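Local coordinates for similar to yteR (Bacilus subtilis) (Clostridium acetobutylicum, PDB 4WU0), which probably hydrolyses unsaturated rhamnogalacturonan fragments derived from pectin, as a member of glycoside hydrolase family 105 related to YteR, at residues 4-15 against 303-313; 25-36 against 344-353. All coordinates share one frame; numbering follows the deposited sequence.

Contact 1. Residues 4-15 against 303-313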
loop_
_atom_site.group_PDB
_atom_site.type_symbol
_atom_site.label_atom_id
_atom_site.label_comp_id
_atom_site.label_asym_id
_atom_site.label_seq_id
_atom_site.Cartn_x
_atom_site.Cartn_y
_atom_site.Cartn_z
ATOM N N TYR A 4 7.371 -12.439 -14.453
ATOM C CA TYR A 4 8.149 -11.518 -13.647
ATOM C C TYR A 4 7.939 -11.691 -12.156
ATOM O O TYR A 4 8.786 -11.262 -11.366
ATOM C CB TYR A 4 7.881 -10.063 -14.055
ATOM C CG TYR A 4 8.591 -9.680 -15.334
ATOM C CD1 TYR A 4 8.012 -9.911 -16.565
ATOM C CD2 TYR A 4 9.847 -9.114 -15.296
ATOM C CE1 TYR A 4 8.669 -9.588 -17.742
ATOM C CE2 TYR A 4 10.509 -8.774 -16.463
ATOM C CZ TYR A 4 9.910 -9.014 -17.678
ATOM O OH TYR A 4 10.564 -8.684 -18.830
ATOM N N SER A 5 6.837 -12.311 -11.726
ATOM C CA SER A 5 6.656 -12.465 -10.273
ATOM C C SER A 5 7.776 -13.337 -9.688
ATOM O O SER A 5 8.409 -12.999 -8.668
ATOM C CB SER A 5 5.272 -13.050 -9.913
ATOM O OG SER A 5 5.114 -14.336 -10.457
ATOM N N LYS A 6 8.043 -14.444 -10.358
ATOM C CA LYS A 6 9.103 -15.354 -9.908
ATOM C C LYS A 6 10.491 -14.756 -10.156
ATOM O O LYS A 6 11.381 -14.848 -9.307
ATOM C CB LYS A 6 8.992 -16.700 -10.613
ATOM C CG LYS A 6 10.113 -17.670 -10.253
ATOM C CD LYS A 6 9.937 -19.020 -10.960
ATOM C CE LYS A 6 11.020 -19.999 -10.537
ATOM N NZ LYS A 6 10.823 -21.311 -11.221
ATOM N N LEU A 7 10.684 -14.148 -11.315
ATOM C CA LEU A 7 11.973 -13.575 -11.631
ATOM C C LEU A 7 12.333 -12.495 -10.610
ATOM O O LEU A 7 13.461 -12.416 -10.151
ATOM C CB LEU A 7 11.989 -13.004 -13.058
ATOM C CG LEU A 7 13.308 -12.390 -13.529
ATOM C CD1 LEU A 7 14.476 -13.366 -13.435
ATOM C CD2 LEU A 7 13.184 -11.838 -14.951
ATOM N N MET A 8 11.380 -11.640 -10.264
ATOM C CA MET A 8 11.648 -10.627 -9.262
ATOM C C MET A 8 11.868 -11.211 -7.873
ATOM O O MET A 8 12.739 -10.753 -7.135
ATOM C CB MET A 8 10.525 -9.606 -9.211
ATOM C CG MET A 8 10.800 -8.495 -8.231
ATOM S SD MET A 8 12.363 -7.655 -8.576
ATOM C CE MET A 8 11.692 -6.460 -9.672
ATOM N N ALA A 9 11.049 -12.189 -7.490
ATOM C CA ALA A 9 11.232 -12.855 -6.204
ATOM C C ALA A 9 12.640 -13.440 -6.107
ATOM O O ALA A 9 13.330 -13.269 -5.106
ATOM C CB ALA A 9 10.178 -13.958 -6.009
ATOM N N ASP A 10 13.067 -14.114 -7.172
ATOM C CA ASP A 10 14.393 -14.713 -7.191
ATOM C C ASP A 10 15.470 -13.621 -7.123
ATOM O O ASP A 10 16.509 -13.811 -6.501
ATOM C CB ASP A 10 14.586 -15.579 -8.441
ATOM C CG ASP A 10 13.818 -16.879 -8.365
ATOM O OD1 ASP A 10 13.448 -17.265 -7.226
ATOM O OD2 ASP A 10 13.577 -17.510 -9.435
ATOM N N SER A 11 15.211 -12.479 -7.747
ATOM C CA SER A 11 16.153 -11.362 -7.696
ATOM C C SER A 11 16.281 -10.785 -6.290
ATOM O O SER A 11 17.380 -10.488 -5.824
ATOM C CB SER A 11 15.732 -10.250 -8.666
ATOM O OG SER A 11 15.725 -10.715 -9.995
ATOM N N ILE A 12 15.150 -10.617 -5.620
ATOM C CA ILE A 12 15.137 -10.067 -4.266
ATOM C C ILE A 12 15.937 -10.966 -3.329
ATOM O O ILE A 12 16.735 -10.494 -2.514
ATOM C CB ILE A 12 13.695 -9.913 -3.772
ATOM C CG1 ILE A 12 12.960 -8.826 -4.573
ATOM C CG2 ILE A 12 13.643 -9.592 -2.270
ATOM C CD1 ILE A 12 11.463 -8.894 -4.413
ATOM N N ILE A 13 15.720 -12.267 -3.447
ATOM C CA ILE A 13 16.377 -13.239 -2.583
ATOM C C ILE A 13 17.875 -13.265 -2.863
ATOM O O ILE A 13 18.694 -13.155 -1.936
ATOM C CB ILE A 13 15.712 -14.637 -2.716
ATOM C CG1 ILE A 13 14.264 -14.540 -2.214
ATOM C CG2 ILE A 13 16.486 -15.686 -1.957
ATOM C CD1 ILE A 13 13.407 -15.759 -2.498
ATOM N N ALA A 14 18.246 -13.355 -4.139
ATOM C CA ALA A 14 19.660 -13.444 -4.517
ATOM C C ALA A 14 20.443 -12.161 -4.224
ATOM O O ALA A 14 21.630 -12.222 -3.913
ATOM C CB ALA A 14 19.793 -13.821 -6.009
ATOM N N LYS A 15 19.794 -11.004 -4.350
ATOM C CA LYS A 15 20.459 -9.725 -4.121
ATOM C C LYS A 15 20.471 -9.389 -2.625
ATOM O O LYS A 15 21.035 -8.379 -2.210
ATOM C CB LYS A 15 19.776 -8.613 -4.931
ATOM C CG LYS A 15 19.973 -8.735 -6.459
ATOM C CD LYS A 15 19.089 -7.730 -7.228
ATOM C CE LYS A 15 19.089 -7.955 -8.730
ATOM N NZ LYS A 15 20.373 -7.612 -9.368
ATOM N N ILE A 303 12.154 -1.634 -15.250
ATOM C CA ILE A 303 12.929 -2.861 -15.098
ATOM C C ILE A 303 14.168 -2.868 -15.993
ATOM O O ILE A 303 14.088 -2.594 -17.180
ATOM C CB ILE A 303 12.046 -4.113 -15.427
ATOM C CG1 ILE A 303 10.898 -4.244 -14.435
ATOM C CG2 ILE A 303 12.872 -5.382 -15.456
ATOM C CD1 ILE A 303 11.301 -4.634 -13.042
ATOM N N LEU A 304 15.317 -3.212 -15.410
ATOM C CA LEU A 304 16.539 -3.450 -16.148
ATOM C C LEU A 304 17.137 -4.783 -15.694
ATOM O O LEU A 304 17.239 -5.054 -14.487
ATOM C CB LEU A 304 17.576 -2.338 -15.907
ATOM C CG LEU A 304 17.318 -0.965 -16.540
ATOM C CD1 LEU A 304 18.412 0.029 -16.117
ATOM C CD2 LEU A 304 17.251 -1.076 -18.067
ATOM N N GLU A 305 17.573 -5.569 -16.667
ATOM C CA GLU A 305 18.256 -6.827 -16.405
ATOM C C GLU A 305 19.711 -6.586 -16.008
ATOM O O GLU A 305 20.419 -5.816 -16.652
ATOM C CB GLU A 305 18.195 -7.727 -17.654
ATOM C CG GLU A 305 18.832 -9.084 -17.483
ATOM C CD GLU A 305 18.753 -9.923 -18.751
ATOM O OE1 GLU A 305 18.509 -9.339 -19.829
ATOM O OE2 GLU A 305 18.940 -11.153 -18.669
ATOM N N THR A 306 20.165 -7.273 -14.960
ATOM C CA THR A 306 21.568 -7.248 -14.600
ATOM C C THR A 306 22.295 -8.433 -15.256
ATOM O O THR A 306 21.675 -9.338 -15.790
ATOM C CB THR A 306 21.755 -7.192 -13.065
ATOM O OG1 THR A 306 20.931 -8.165 -12.421
ATOM C CG2 THR A 306 21.341 -5.838 -12.531
ATOM N N LYS A 307 23.621 -8.406 -15.236
ATOM C CA LYS A 307 24.400 -9.319 -16.061
ATOM C C LYS A 307 24.222 -10.785 -15.692
ATOM O O LYS A 307 24.507 -11.672 -16.504
ATOM C CB LYS A 307 25.873 -8.945 -15.979
ATOM C CG LYS A 307 26.196 -7.631 -16.673
ATOM C CD LYS A 307 26.643 -7.855 -18.114
ATOM C CE LYS A 307 26.974 -6.536 -18.803
ATOM N NZ LYS A 307 25.747 -5.738 -19.073
ATOM N N ASP A 308 23.775 -11.018 -14.466
ATOM C CA ASP A 308 23.528 -12.360 -13.960
ATOM C C ASP A 308 22.147 -12.872 -14.377
ATOM O O ASP A 308 21.765 -13.988 -14.023
ATOM C CB ASP A 308 23.682 -12.395 -12.431
ATOM C CG ASP A 308 22.846 -11.334 -11.722
ATOM O OD1 ASP A 308 21.984 -10.715 -12.375
ATOM O OD2 ASP A 308 23.037 -11.116 -10.502
ATOM N N GLY A 309 21.406 -12.057 -15.130
ATOM C CA GLY A 309 20.089 -12.440 -15.604
ATOM C C GLY A 309 18.967 -12.166 -14.623
ATOM O O GLY A 309 17.802 -12.480 -14.902
ATOM N N LEU A 310 19.313 -11.578 -13.478
ATOM C CA LEU A 310 18.328 -11.090 -12.532
ATOM C C LEU A 310 17.897 -9.682 -12.956
ATOM O O LEU A 310 18.352 -9.169 -13.988
ATOM C CB LEU A 310 18.904 -11.109 -11.110
ATOM C CG LEU A 310 19.330 -12.493 -10.568
ATOM C CD1 LEU A 310 19.919 -12.355 -9.158
ATOM C CD2 LEU A 310 18.191 -13.491 -10.577
ATOM N N ILE A 311 16.971 -9.087 -12.213
ATOM C CA ILE A 311 16.418 -7.782 -12.580
ATOM C C ILE A 311 16.427 -6.791 -11.427
ATOM O O ILE A 311 16.283 -7.169 -10.254
ATOM C CB ILE A 311 14.972 -7.878 -13.143
ATOM C CG1 ILE A 311 14.060 -8.633 -12.170
ATOM C CG2 ILE A 311 15.000 -8.521 -14.543
ATOM C CD1 ILE A 311 12.644 -8.770 -12.637
ATOM N N ASN A 312 16.602 -5.522 -11.784
ATOM C CA ASN A 312 16.416 -4.391 -10.879
ATOM C C ASN A 312 15.127 -3.670 -11.172
ATOM O O ASN A 312 14.711 -3.556 -12.315
ATOM C CB ASN A 312 17.522 -3.344 -11.058
ATOM C CG ASN A 312 18.867 -3.810 -10.595
ATOM O OD1 ASN A 312 19.005 -4.778 -9.835
ATOM N ND2 ASN A 312 19.895 -3.108 -11.057
ATOM N N LEU A 313 14.480 -3.190 -10.122
ATOM C CA LEU A 313 13.374 -2.256 -10.271
ATOM C C LEU A 313 13.878 -0.860 -9.925
ATOM O O LEU A 313 14.348 -0.617 -8.831
ATOM C CB LEU A 313 12.213 -2.627 -9.356
ATOM C CG LEU A 313 10.959 -1.750 -9.452
ATOM C CD1 LEU A 313 10.263 -1.899 -10.771
ATOM C CD2 LEU A 313 9.994 -2.082 -8.316
HETATM O O HOH W 1 22.596 -8.976 -9.213
#
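A beta hairpin, strands 303-305 and 311-313 joined by a type I turn from Thr306 to Gly309, lies against one flank of helix 4-14, whose axis runs at 90° to strand 311-313; Leu7, Met8, Ser11 and Lys15 of residues 4-15 meet it. Ser11 OG accepts from Ile311 N at 3.0 Å with a nearly straight N-H (167°) and donates back to Leu7 O, so the hydroxyl ties the strand to the helix backbone. Leu7 O takes Ser11 N and Ser11 OG from opposite faces of its plane. Ile311 holds CG1 between its backbone N and carbonyl carbon (chi1 54°), which carries CD1 over to the helix, 3.8 Å from Leu7 CG and at the edge of the Tyr4 ring. The Met8 chain, bent at chi2 and chi3, brings CE among Ile303 CD1, Ile311 CD1 and Leu313 CB. Farther along, Ala14 CB presses on Leu310 CD1 at a tight 3.5 Å. Lys15 reaches out to the turn: NZ donates to Thr306 OG1, tip to tip, at 3.2 Å, and weakly to Asn312 OD1, whose side chain it crosses at about a right angle, and meets Asp308 OD2 through a water 2.6 Å from NZ. Asp308 OD1 closes an Asx turn with Leu310 N and also accepts from Thr306 OG1, the two donors on opposite faces of the carboxylate, which probably steadies the turn. Asn312 OD1 has a stronger partner in Asn343. Helix 288-302 meets Tyr4, helix 345-360 packs on Met8, and helices 25-41 and 44-54 adjoin other sides of helix 4-14.

Contact 2. Residues 25-36 against 344-353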
loop_
_atom_site.group_PDB
_atom_site.type_symbol
_atom_site.label_atom_id
_atom_site.label_comp_id
_atom_site.label_asym_id
_atom_site.label_seq_id
_atom_site.Cartn_x
_atom_site.Cartn_y
_atom_site.Cartn_z
ATOM N N TYR A 25 6.768 -1.498 7.400
ATOM C CA TYR A 25 5.588 -1.930 6.643
ATOM C C TYR A 25 5.929 -2.438 5.259
ATOM O O TYR A 25 5.253 -3.335 4.747
ATOM C CB TYR A 25 4.582 -0.769 6.500
ATOM C CG TYR A 25 5.080 0.419 5.688
ATOM C CD1 TYR A 25 5.640 1.520 6.310
ATOM C CD2 TYR A 25 4.972 0.441 4.310
ATOM C CE1 TYR A 25 6.081 2.618 5.579
ATOM C CE2 TYR A 25 5.442 1.529 3.562
ATOM C CZ TYR A 25 5.980 2.615 4.206
ATOM O OH TYR A 25 6.421 3.707 3.469
ATOM N N GLU A 26 6.977 -1.888 4.648
ATOM C CA GLU A 26 7.298 -2.247 3.275
ATOM C C GLU A 26 7.908 -3.636 3.193
ATOM O O GLU A 26 7.950 -4.242 2.128
ATOM C CB GLU A 26 8.209 -1.182 2.622
ATOM C CG GLU A 26 9.614 -1.053 3.173
ATOM C CD GLU A 26 9.749 -0.088 4.340
ATOM O OE1 GLU A 26 8.806 0.047 5.146
ATOM O OE2 GLU A 26 10.829 0.549 4.454
ATOM N N TYR A 27 8.392 -4.153 4.319
ATOM C CA TYR A 27 8.974 -5.481 4.345
ATOM C C TYR A 27 7.876 -6.549 4.318
ATOM O O TYR A 27 7.944 -7.495 3.536
ATOM C CB TYR A 27 9.893 -5.620 5.568
ATOM C CG TYR A 27 11.036 -4.624 5.596
ATOM C CD1 TYR A 27 11.488 -4.017 4.436
ATOM C CD2 TYR A 27 11.676 -4.310 6.789
ATOM C CE1 TYR A 27 12.562 -3.114 4.467
ATOM C CE2 TYR A 27 12.720 -3.404 6.839
ATOM C CZ TYR A 27 13.172 -2.830 5.657
ATOM O OH TYR A 27 14.214 -1.938 5.685
ATOM N N GLY A 28 6.827 -6.381 5.121
ATOM C CA GLY A 28 5.671 -7.261 5.020
ATOM C C GLY A 28 5.033 -7.197 3.640
ATOM O O GLY A 28 4.574 -8.207 3.102
ATOM N N LEU A 29 4.979 -5.999 3.075
ATOM C CA LEU A 29 4.433 -5.805 1.731
ATOM C C LEU A 29 5.196 -6.645 0.679
ATOM O O LEU A 29 4.595 -7.293 -0.183
ATOM C CB LEU A 29 4.502 -4.329 1.369
ATOM C CG LEU A 29 4.203 -3.880 -0.052
ATOM C CD1 LEU A 29 2.804 -4.244 -0.516
ATOM C CD2 LEU A 29 4.408 -2.375 -0.134
ATOM N N THR A 30 6.519 -6.622 0.764
ATOM C CA THR A 30 7.356 -7.374 -0.160
ATOM C C THR A 30 7.152 -8.869 0.074
ATOM O O THR A 30 7.056 -9.652 -0.872
ATOM C CB THR A 30 8.826 -6.962 -0.010
ATOM O OG1 THR A 30 8.972 -5.600 -0.428
ATOM C CG2 THR A 30 9.744 -7.832 -0.851
ATOM N N LEU A 31 7.069 -9.277 1.339
ATOM C CA LEU A 31 6.815 -10.662 1.635
ATOM C C LEU A 31 5.431 -11.126 1.154
ATOM O O LEU A 31 5.270 -12.289 0.753
ATOM C CB LEU A 31 6.975 -10.947 3.136
ATOM C CG LEU A 31 8.391 -10.774 3.679
ATOM C CD1 LEU A 31 8.406 -11.062 5.179
ATOM C CD2 LEU A 31 9.394 -11.675 2.966
ATOM N N ASP A 32 4.443 -10.229 1.212
ATOM C CA ASP A 32 3.103 -10.523 0.709
ATOM C C ASP A 32 3.181 -10.832 -0.804
ATOM O O ASP A 32 2.454 -11.677 -1.309
ATOM C CB ASP A 32 2.152 -9.331 0.963
ATOM C CG ASP A 32 1.741 -9.161 2.447
ATOM O OD1 ASP A 32 1.750 -10.155 3.192
ATOM O OD2 ASP A 32 1.366 -8.030 2.878
ATOM N N GLY A 33 4.050 -10.123 -1.525
ATOM C CA GLY A 33 4.285 -10.421 -2.927
ATOM C C GLY A 33 4.962 -11.770 -3.114
ATOM O O GLY A 33 4.599 -12.556 -3.989
ATOM N N ILE A 34 5.960 -12.052 -2.291
ATOM C CA ILE A 34 6.657 -13.334 -2.368
ATOM C C ILE A 34 5.695 -14.485 -2.033
ATOM O O ILE A 34 5.797 -15.580 -2.570
ATOM C CB ILE A 34 7.935 -13.331 -1.499
ATOM C CG1 ILE A 34 8.941 -12.337 -2.101
ATOM C CG2 ILE A 34 8.547 -14.732 -1.440
ATOM C CD1 ILE A 34 10.177 -12.106 -1.272
ATOM N N ALA A 35 4.736 -14.229 -1.153
ATOM C CA ALA A 35 3.772 -15.255 -0.798
ATOM C C ALA A 35 2.915 -15.660 -1.996
ATOM O O ALA A 35 2.504 -16.814 -2.092
ATOM C CB ALA A 35 2.904 -14.822 0.364
ATOM N N LYS A 36 2.661 -14.734 -2.924
ATOM C CA LYS A 36 1.925 -15.092 -4.137
ATOM C C LYS A 36 2.754 -16.011 -5.043
ATOM O O LYS A 36 2.214 -16.886 -5.719
ATOM C CB LYS A 36 1.491 -13.854 -4.918
ATOM C CG LYS A 36 0.573 -12.894 -4.164
ATOM C CD LYS A 36 -0.612 -13.542 -3.475
ATOM C CE LYS A 36 -1.778 -13.787 -4.400
ATOM N NZ LYS A 36 -3.015 -14.168 -3.639
ATOM N N GLU A 344 13.985 -1.009 -3.849
ATOM C CA GLU A 344 13.391 -0.603 -2.590
ATOM C C GLU A 344 12.070 -1.343 -2.399
ATOM O O GLU A 344 11.208 -1.313 -3.267
ATOM C CB GLU A 344 13.190 0.917 -2.607
ATOM C CG GLU A 344 12.136 1.482 -1.678
ATOM C CD GLU A 344 12.366 1.121 -0.245
ATOM O OE1 GLU A 344 13.543 1.064 0.182
ATOM O OE2 GLU A 344 11.354 0.893 0.456
ATOM N N PRO A 345 11.901 -1.994 -1.242
ATOM C CA PRO A 345 10.683 -2.748 -0.966
ATOM C C PRO A 345 9.344 -2.035 -1.178
ATOM O O PRO A 345 8.368 -2.703 -1.536
ATOM C CB PRO A 345 10.888 -3.185 0.484
ATOM C CG PRO A 345 12.356 -3.396 0.570
ATOM C CD PRO A 345 12.928 -2.252 -0.211
ATOM N N LYS A 346 9.277 -0.722 -0.983
ATOM C CA LYS A 346 8.034 -0.002 -1.233
ATOM C C LYS A 346 7.608 -0.103 -2.708
ATOM O O LYS A 346 6.421 -0.021 -3.015
ATOM C CB LYS A 346 8.162 1.456 -0.823
ATOM C CG LYS A 346 8.322 1.679 0.672
ATOM C CD LYS A 346 8.626 3.137 0.978
ATOM C CE LYS A 346 9.372 3.314 2.289
ATOM N NZ LYS A 346 10.810 3.111 2.110
ATOM N N GLY A 347 8.571 -0.322 -3.602
ATOM C CA GLY A 347 8.275 -0.599 -5.005
ATOM C C GLY A 347 8.248 -2.085 -5.353
ATOM O O GLY A 347 7.430 -2.526 -6.157
ATOM N N LEU A 348 9.156 -2.856 -4.752
ATOM C CA LEU A 348 9.272 -4.274 -5.084
ATOM C C LEU A 348 7.993 -5.037 -4.786
ATOM O O LEU A 348 7.556 -5.867 -5.570
ATOM C CB LEU A 348 10.435 -4.926 -4.323
ATOM C CG LEU A 348 11.830 -4.445 -4.683
ATOM C CD1 LEU A 348 12.851 -4.870 -3.638
ATOM C CD2 LEU A 348 12.249 -4.964 -6.025
ATOM N N GLY A 349 7.420 -4.810 -3.624
ATOM C CA GLY A 349 6.202 -5.517 -3.256
ATOM C C GLY A 349 5.071 -5.301 -4.237
ATOM O O GLY A 349 4.485 -6.256 -4.738
ATOM N N PRO A 350 4.730 -4.031 -4.505
ATOM C CA PRO A 350 3.667 -3.763 -5.478
ATOM C C PRO A 350 3.984 -4.310 -6.857
ATOM O O PRO A 350 3.079 -4.764 -7.549
ATOM C CB PRO A 350 3.590 -2.227 -5.486
ATOM C CG PRO A 350 3.987 -1.863 -4.084
ATOM C CD PRO A 350 5.073 -2.825 -3.719
ATOM N N PHE A 351 5.246 -4.278 -7.264
ATOM C CA PHE A 351 5.601 -4.860 -8.562
ATOM C C PHE A 351 5.362 -6.378 -8.587
ATOM O O PHE A 351 4.821 -6.922 -9.551
ATOM C CB PHE A 351 7.036 -4.535 -8.977
ATOM C CG PHE A 351 7.385 -5.123 -10.310
ATOM C CD1 PHE A 351 6.973 -4.507 -11.465
ATOM C CD2 PHE A 351 8.039 -6.342 -10.404
ATOM C CE1 PHE A 351 7.237 -5.084 -12.718
ATOM C CE2 PHE A 351 8.318 -6.898 -11.641
ATOM C CZ PHE A 351 7.901 -6.254 -12.801
ATOM N N LEU A 352 5.740 -7.083 -7.530
ATOM C CA LEU A 352 5.442 -8.504 -7.434
ATOM C C LEU A 352 3.951 -8.772 -7.510
ATOM O O LEU A 352 3.511 -9.704 -8.188
ATOM C CB LEU A 352 5.939 -9.040 -6.094
ATOM C CG LEU A 352 7.442 -9.201 -5.917
ATOM C CD1 LEU A 352 7.781 -9.349 -4.433
ATOM C CD2 LEU A 352 7.891 -10.429 -6.700
ATOM N N LEU A 353 3.172 -7.974 -6.771
ATOM C CA LEU A 353 1.724 -8.155 -6.728
ATOM C C LEU A 353 1.064 -7.868 -8.074
ATOM O O LEU A 353 0.177 -8.612 -8.509
ATOM C CB LEU A 353 1.100 -7.282 -5.620
ATOM C CG LEU A 353 1.532 -7.681 -4.210
ATOM C CD1 LEU A 353 1.132 -6.609 -3.184
ATOM C CD2 LEU A 353 0.902 -9.017 -3.814
HETATM O O HOH W 2 13.186 0.141 2.942
HETATM O O HOH W 3 12.038 2.944 4.764
#
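The Tyr25 ring carries the Glu26 carboxylate on one face, OE1 lying 3.6 Å above the plane over its centre, while the Lys346 chain crosses the hydroxyl end at about a right angle, its CE 3.2 Å from Tyr25 OH. The Tyr27 ring is met in its plane, at the edge, by Pro345 CG. The two rings lie at the N-terminal end of a close helix pair of the (alpha/alpha)6 barrel of family 88/105 hydrolases: the axes of 25-36 and 345-353 run nearly parallel (24°) and approach to 7.5 Å. Glycines allow it, since Gly33 CA lies 3.8 Å from Leu352 CB and Gly349 CA faces the backbone of Leu29 and Thr30. Knobs-into-holes packing follows, with Thr30 set among Pro345, Leu348, Gly349 and Leu352, and Leu353 among Leu29, Asp32, Gly33 and Lys36. Leu29, its CG anti to the backbone N (chi1 170°), lays CD2 against Pro350 CD where helix 345-353 kinks. At the buried polar end, Glu344 caps that helix: its OE2 accepts from Lys346 N, and from Lys346 NZ at 2.8 Å, the two donors on opposite faces of the carboxylate. Lys346 NZ also makes a longer, weak salt bridge to Glu26 OE2 (3.5 Å) and bonds to Tyr318 O. Glu26 OE2 and Glu344 OE2 stand only 4.0 Å apart; the lysine that pairs with both probably offsets this repulsion. A water accepts from Lys346 NZ and donates to Glu26 OE2, 2.7 Å from that oxygen.

In the fold
The centres of contacts 1 and 2 lie 14 Å apart, the first toward the periphery, about 21 Å from the centre of the chain, the second deeper at about 9 Å. Along the chain their segments alternate: 4-15, 25-36, 303-313, 344-353. Helices 4-14 and 25-41 are consecutive, and both pack on helix 345-360. Each contact joins one of these first helices to the last sixty residues of the chain. The two also touch directly: Ser5 O lies 3.3 Å from Leu352 CD2, and Met8 SD 3.7 Å from Leu348 CD2. Contact 2, pairing helix 25-41 with the last helix, is consistent with closure of the helical barrel, while contact 1 adds the hairpin on its outside.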